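Local coordinates for sensor histidine kinase (Rhodopseudomonas palustris, PDB 3VA9), which probably autophosphorylates a histidine from ATP in a two-component signalling pathway, this piece being its sensor domain, a four-helix bundle, at residues A34-L42 with R91-G102. Numbering follows the deposited sequence.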
ATOM      1  N   ALA A  34      -2.777  -1.873  -6.430  1.00 24.25           N
ATOM      2  CA  ALA A  34      -4.141  -1.717  -5.914  1.00 22.67           C
ATOM      3  C   ALA A  34      -4.774  -0.432  -6.444  1.00 27.28           C
ATOM      4  O   ALA A  34      -5.931  -0.416  -6.871  1.00 23.12           O
ATOM      5  CB  ALA A  34      -4.139  -1.716  -4.380  1.00 22.19           C
ATOM      6  N   GLU A  35      -4.001   0.648  -6.409  1.00 24.13           N
ATOM      7  CA  GLU A  35      -4.464   1.928  -6.924  1.00 32.37           C
ATOM      8  C   GLU A  35      -4.741   1.884  -8.429  1.00 29.13           C
ATOM      9  O   GLU A  35      -5.826   2.241  -8.884  1.00 31.44           O
ATOM     10  CB  GLU A  35      -3.443   3.022  -6.616  1.00 30.91           C
ATOM     11  CG  GLU A  35      -3.926   4.412  -6.972  1.00 32.29           C
ATOM     12  CD  GLU A  35      -2.828   5.434  -6.834  1.00 36.47           C
ATOM     13  OE1 GLU A  35      -2.711   6.015  -5.741  1.00 32.74           O
ATOM     14  OE2 GLU A  35      -2.074   5.644  -7.813  1.00 37.76           O
ATOM     15  N   THR A  36      -3.764   1.431  -9.205  1.00 25.36           N
ATOM     16  CA  THR A  36      -3.942   1.397 -10.646  1.00 29.45           C
ATOM     17  C   THR A  36      -5.103   0.469 -11.046  1.00 36.16           C
ATOM     18  O   THR A  36      -5.845   0.760 -11.984  1.00 38.89           O
ATOM     19  CB  THR A  36      -2.637   1.014 -11.382  1.00 26.58           C
ATOM     20  OG1 THR A  36      -2.703   1.482 -12.734  1.00 31.30           O
ATOM     21  CG2 THR A  36      -2.427  -0.503 -11.384  1.00 26.70           C
ATOM     22  N   SER A  37      -5.278  -0.631 -10.319  1.00 30.04           N
ATOM     23  CA  SER A  37      -6.352  -1.571 -10.636  1.00 30.16           C
ATOM     24  C   SER A  37      -7.720  -0.966 -10.336  1.00 27.03           C
ATOM     25  O   SER A  37      -8.651  -1.109 -11.117  1.00 33.11           O
ATOM     26  CB  SER A  37      -6.171  -2.887  -9.882  1.00 24.81           C
ATOM     27  OG  SER A  37      -5.010  -3.537 -10.339  1.00 31.13           O
ATOM     28  N   GLU A  38      -7.826  -0.280  -9.207  1.00 23.01           N
ATOM     29  CA  GLU A  38      -9.056   0.411  -8.849  1.00 31.02           C
ATOM     30  C   GLU A  38      -9.417   1.469  -9.895  1.00 27.97           C
ATOM     31  O   GLU A  38     -10.565   1.572 -10.314  1.00 34.40           O
ATOM     32  CB  GLU A  38      -8.938   1.017  -7.446  1.00 29.30           C
ATOM     33  CG  GLU A  38     -10.001   2.041  -7.111  1.00 34.68           C
ATOM     34  CD  GLU A  38      -9.556   3.451  -7.435  1.00 42.87           C
ATOM     35  OE1 GLU A  38      -8.640   3.942  -6.750  1.00 42.30           O
ATOM     36  OE2 GLU A  38     -10.112   4.065  -8.374  1.00 49.71           O
ATOM     37  N   ARG A  39      -8.432   2.243 -10.327  1.00 21.69           N
ATOM     38  CA  ARG A  39      -8.649   3.221 -11.396  1.00 25.65           C
ATOM     39  C   ARG A  39      -9.079   2.565 -12.696  1.00 23.99           C
ATOM     40  O   ARG A  39      -9.977   3.053 -13.367  1.00 32.34           O
ATOM     41  CB  ARG A  39      -7.399   4.068 -11.617  1.00 25.99           C
ATOM     42  CG  ARG A  39      -7.077   4.883 -10.402  1.00 30.31           C
ATOM     43  CD  ARG A  39      -5.931   5.840 -10.620  1.00 29.06           C
ATOM     44  NE  ARG A  39      -5.737   6.598  -9.392  1.00 27.44           N
ATOM     45  CZ  ARG A  39      -4.770   7.478  -9.188  1.00 28.37           C
ATOM     46  NH1 ARG A  39      -3.884   7.738 -10.149  1.00 26.72           N
ATOM     47  NH2 ARG A  39      -4.706   8.106  -8.022  1.00 21.79           N
ATOM     48  N   GLY A  40      -8.446   1.453 -13.044  1.00 27.71           N
ATOM     49  CA  GLY A  40      -8.831   0.709 -14.236  1.00 27.71           C
ATOM     50  C   GLY A  40     -10.273   0.214 -14.181  1.00 32.11           C
ATOM     51  O   GLY A  40     -10.975   0.224 -15.197  1.00 36.27           O
ATOM     52  N   PHE A  41     -10.717  -0.204 -12.992  1.00 29.32           N
ATOM     53  CA  PHE A  41     -12.093  -0.680 -12.775  1.00 30.26           C
ATOM     54  C   PHE A  41     -13.116   0.446 -12.922  1.00 30.15           C
ATOM     55  O   PHE A  41     -14.154   0.271 -13.566  1.00 29.14           O
ATOM     56  CB  PHE A  41     -12.228  -1.332 -11.392  1.00 31.21           C
ATOM     57  CG  PHE A  41     -13.621  -1.842 -11.075  1.00 37.31           C
ATOM     58  CD1 PHE A  41     -14.266  -2.729 -11.930  1.00 22.84           C
ATOM     59  CD2 PHE A  41     -14.271  -1.450  -9.909  1.00 32.74           C
ATOM     60  CE1 PHE A  41     -15.542  -3.209 -11.634  1.00 29.42           C
ATOM     61  CE2 PHE A  41     -15.541  -1.932  -9.603  1.00 34.93           C
ATOM     62  CZ  PHE A  41     -16.179  -2.814 -10.469  1.00 31.24           C
ATOM     63  N   LEU A  42     -12.822   1.600 -12.323  1.00 27.31           N
ATOM     64  CA  LEU A  42     -13.679   2.776 -12.481  1.00 28.85           C
ATOM     65  C   LEU A  42     -13.804   3.188 -13.940  1.00 34.48           C
ATOM     66  O   LEU A  42     -14.877   3.589 -14.393  1.00 42.07           O
ATOM     67  CB  LEU A  42     -13.122   3.960 -11.702  1.00 34.38           C
ATOM     68  CG  LEU A  42     -13.373   4.075 -10.210  1.00 44.64           C
ATOM     69  CD1 LEU A  42     -12.952   5.470  -9.768  1.00 37.29           C
ATOM     70  CD2 LEU A  42     -14.846   3.833  -9.915  1.00 55.25           C
ATOM     71  N   ARG A  91      -5.169   3.975   3.491  1.00 22.35           N
ATOM     72  CA  ARG A  91      -5.178   4.096   2.034  1.00 28.62           C
ATOM     73  C   ARG A  91      -6.080   3.035   1.405  1.00 29.55           C
ATOM     74  O   ARG A  91      -6.919   3.344   0.557  1.00 29.24           O
ATOM     75  CB  ARG A  91      -3.757   3.996   1.465  1.00 16.16           C
ATOM     76  CG  ARG A  91      -3.684   4.184  -0.055  1.00 22.30           C
ATOM     77  CD  ARG A  91      -4.455   5.441  -0.499  1.00 25.50           C
ATOM     78  NE  ARG A  91      -4.223   5.758  -1.909  1.00 23.06           N
ATOM     79  CZ  ARG A  91      -5.004   6.541  -2.644  1.00 26.43           C
ATOM     80  NH1 ARG A  91      -6.077   7.102  -2.107  1.00 28.33           N
ATOM     81  NH2 ARG A  91      -4.710   6.769  -3.921  1.00 27.47           N
ATOM     82  N   MET A  92      -5.911   1.786   1.829  1.00 24.70           N
ATOM     83  CA  MET A  92      -6.779   0.703   1.356  1.00 31.68           C
ATOM     84  C   MET A  92      -8.261   0.953   1.635  1.00 29.89           C
ATOM     85  O   MET A  92      -9.110   0.611   0.825  1.00 31.53           O
ATOM     86  CB  MET A  92      -6.350  -0.650   1.937  1.00 28.98           C
ATOM     87  CG  MET A  92      -4.989  -1.138   1.423  1.00 29.34           C
ATOM     88  SD  MET A  92      -4.868  -1.266  -0.384  1.00 42.84           S
ATOM     89  CE  MET A  92      -3.729   0.070  -0.743  1.00 37.87           C
ATOM     90  N   ALA A  93      -8.575   1.556   2.779  1.00 26.45           N
ATOM     91  CA  ALA A  93      -9.964   1.880   3.092  1.00 24.42           C
ATOM     92  C   ALA A  93     -10.482   2.940   2.134  1.00 24.73           C
ATOM     93  O   ALA A  93     -11.643   2.919   1.751  1.00 27.95           O
ATOM     94  CB  ALA A  93     -10.113   2.347   4.545  1.00 28.60           C
ATOM     95  N   GLN A  94      -9.616   3.872   1.746  1.00 26.98           N
ATOM     96  CA  GLN A  94      -9.984   4.865   0.734  1.00 35.29           C
ATOM     97  C   GLN A  94     -10.323   4.233  -0.631  1.00 26.57           C
ATOM     98  O   GLN A  94     -11.391   4.475  -1.181  1.00 29.64           O
ATOM     99  CB  GLN A  94      -8.876   5.918   0.567  1.00 31.19           C
ATOM    100  CG  GLN A  94      -8.655   6.795   1.785  1.00 28.85           C
ATOM    101  CD  GLN A  94      -7.770   7.994   1.468  1.00 32.92           C
ATOM    102  OE1 GLN A  94      -6.831   7.899   0.677  1.00 27.47           O
ATOM    103  NE2 GLN A  94      -8.074   9.126   2.083  1.00 28.04           N
ATOM    104  N   LEU A  95      -9.393   3.449  -1.174  1.00 27.84           N
ATOM    105  CA  LEU A  95      -9.577   2.766  -2.460  1.00 28.45           C
ATOM    106  C   LEU A  95     -10.787   1.827  -2.465  1.00 30.00           C
ATOM    107  O   LEU A  95     -11.554   1.792  -3.429  1.00 27.54           O
ATOM    108  CB  LEU A  95      -8.323   1.953  -2.802  1.00 28.25           C
ATOM    109  CG  LEU A  95      -6.994   2.697  -2.922  1.00 24.30           C
ATOM    110  CD1 LEU A  95      -5.864   1.729  -3.286  1.00 21.77           C
ATOM    111  CD2 LEU A  95      -7.091   3.844  -3.951  1.00 22.83           C
ATOM    112  N   GLY A  96     -10.944   1.067  -1.383  1.00 29.11           N
ATOM    113  CA  GLY A  96     -12.042   0.118  -1.251  1.00 19.72           C
ATOM    114  C   GLY A  96     -13.394   0.805  -1.305  1.00 30.82           C
ATOM    115  O   GLY A  96     -14.364   0.248  -1.817  1.00 34.15           O
ATOM    116  N   ARG A  97     -13.465   2.024  -0.782  1.00 31.48           N
ATOM    117  CA  ARG A  97     -14.715   2.786  -0.809  1.00 29.46           C
ATOM    118  C   ARG A  97     -15.027   3.232  -2.239  1.00 32.91           C
ATOM    119  O   ARG A  97     -16.171   3.175  -2.682  1.00 43.76           O
ATOM    120  CB  ARG A  97     -14.624   3.990   0.137  1.00 27.35           C
ATOM    121  CG  ARG A  97     -15.839   4.920   0.156  1.00 41.50           C
ATOM    122  CD  ARG A  97     -17.140   4.185   0.500  1.00 47.02           C
ATOM    123  NE  ARG A  97     -16.949   3.139   1.500  1.00 37.85           N
ATOM    124  CZ  ARG A  97     -17.760   2.091   1.642  1.00 46.81           C
ATOM    125  NH1 ARG A  97     -18.818   1.963   0.853  1.00 44.51           N
ATOM    126  NH2 ARG A  97     -17.514   1.168   2.567  1.00 50.29           N
ATOM    127  N   VAL A  98     -13.994   3.676  -2.951  1.00 26.27           N
ATOM    128  CA  VAL A  98     -14.123   4.083  -4.340  1.00 28.59           C
ATOM    129  C   VAL A  98     -14.525   2.896  -5.220  1.00 29.23           C
ATOM    130  O   VAL A  98     -15.373   3.026  -6.098  1.00 31.74           O
ATOM    131  CB  VAL A  98     -12.797   4.628  -4.877  1.00 34.67           C
ATOM    132  CG1 VAL A  98     -12.908   4.885  -6.372  1.00 37.86           C
ATOM    133  CG2 VAL A  98     -12.382   5.891  -4.121  1.00 33.08           C
ATOM    134  N   VAL A  99     -13.892   1.753  -4.981  1.00 25.52           N
ATOM    135  CA  VAL A  99     -14.196   0.508  -5.685  1.00 34.98           C
ATOM    136  C   VAL A  99     -15.641   0.082  -5.407  1.00 38.55           C
ATOM    137  O   VAL A  99     -16.334  -0.429  -6.291  1.00 35.09           O
ATOM    138  CB  VAL A  99     -13.214  -0.618  -5.258  1.00 25.48           C
ATOM    139  CG1 VAL A  99     -13.781  -1.987  -5.534  1.00 22.83           C
ATOM    140  CG2 VAL A  99     -11.874  -0.446  -5.947  1.00 27.23           C
ATOM    141  N   GLU A 100     -16.092   0.319  -4.177  1.00 34.39           N
ATOM    142  CA  GLU A 100     -17.458  -0.009  -3.775  1.00 38.06           C
ATOM    143  C   GLU A 100     -18.496   0.845  -4.496  1.00 42.32           C
ATOM    144  O   GLU A 100     -19.498   0.325  -4.991  1.00 43.81           O
ATOM    145  CB  GLU A 100     -17.629   0.114  -2.259  1.00 40.35           C
ATOM    146  CG  GLU A 100     -17.211  -1.130  -1.502  1.00 43.05           C
ATOM    147  CD  GLU A 100     -18.084  -2.330  -1.831  1.00 49.83           C
ATOM    148  OE1 GLU A 100     -19.302  -2.146  -2.045  1.00 54.15           O
ATOM    149  OE2 GLU A 100     -17.554  -3.460  -1.866  1.00 54.18           O
ATOM    150  N   LEU A 101     -18.257   2.151  -4.550  1.00 36.31           N
ATOM    151  CA  LEU A 101     -19.118   3.039  -5.320  1.00 36.89           C
ATOM    152  C   LEU A 101     -19.066   2.650  -6.801  1.00 38.74           C
ATOM    153  O   LEU A 101     -20.100   2.504  -7.444  1.00 34.65           O
ATOM    154  CB  LEU A 101     -18.734   4.503  -5.102  1.00 35.38           C
ATOM    155  CG  LEU A 101     -19.084   5.046  -3.711  1.00 38.59           C
ATOM    156  CD1 LEU A 101     -18.384   6.374  -3.436  1.00 37.26           C
ATOM    157  CD2 LEU A 101     -20.603   5.175  -3.530  1.00 35.16           C
ATOM    158  N   GLY A 102     -17.862   2.476  -7.335  1.00 35.14           N
ATOM    159  CA  GLY A 102     -17.699   1.837  -8.629  1.00 35.81           C
ATOM    160  C   GLY A 102     -18.166   2.629  -9.836  1.00 37.81           C
ATOM    161  O   GLY A 102     -18.748   3.704  -9.693  1.00 39.85           O
TER
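E35 and R91 join helix 18-44 to helix 75-101 by a salt bridge, R91 NH2 giving E35 OE1 a 2.8 Å hydrogen bond (N-H...O angle 153°). The oxygen lies in the guanidinium plane but is met on its anti side, somewhat out of the carboxylate plane, and the two flat groups stand nearly perpendicular, 82° apart. L95 CD2 sits over the centre of one guanidinium face. Further along, E38 CG packs 3.3 Å from V99 CG2; the E38 chain bends at chi2 (-93°) and runs across L95 and V98 at about a right angle, with OE1 3.2 Å from L95 CD2. L42 CD1 presses on V98 CG1 at 3.4 Å, tight for two carbons, while F41 turns its ring edge to V99 O. In the second shell, Q94 OE1 accepts from R91 NH1 (3.0 Å), and R39 makes a long, charge-only pair with E35 OE2, which lies above its guanidinium, toward the rim. Were R91 an alanine, E35 OE1 would probably lose its cross-helix donor and L95 CD2 the guanidinium face. The segments run near-parallel within the CHASE3 four-helix bundle. Bonded to R91 and near R39, E35 is likely to stay ionised and temper their repulsion; R91's charge may also partly offset buried E38, otherwise among largely apolar neighbours across this interface.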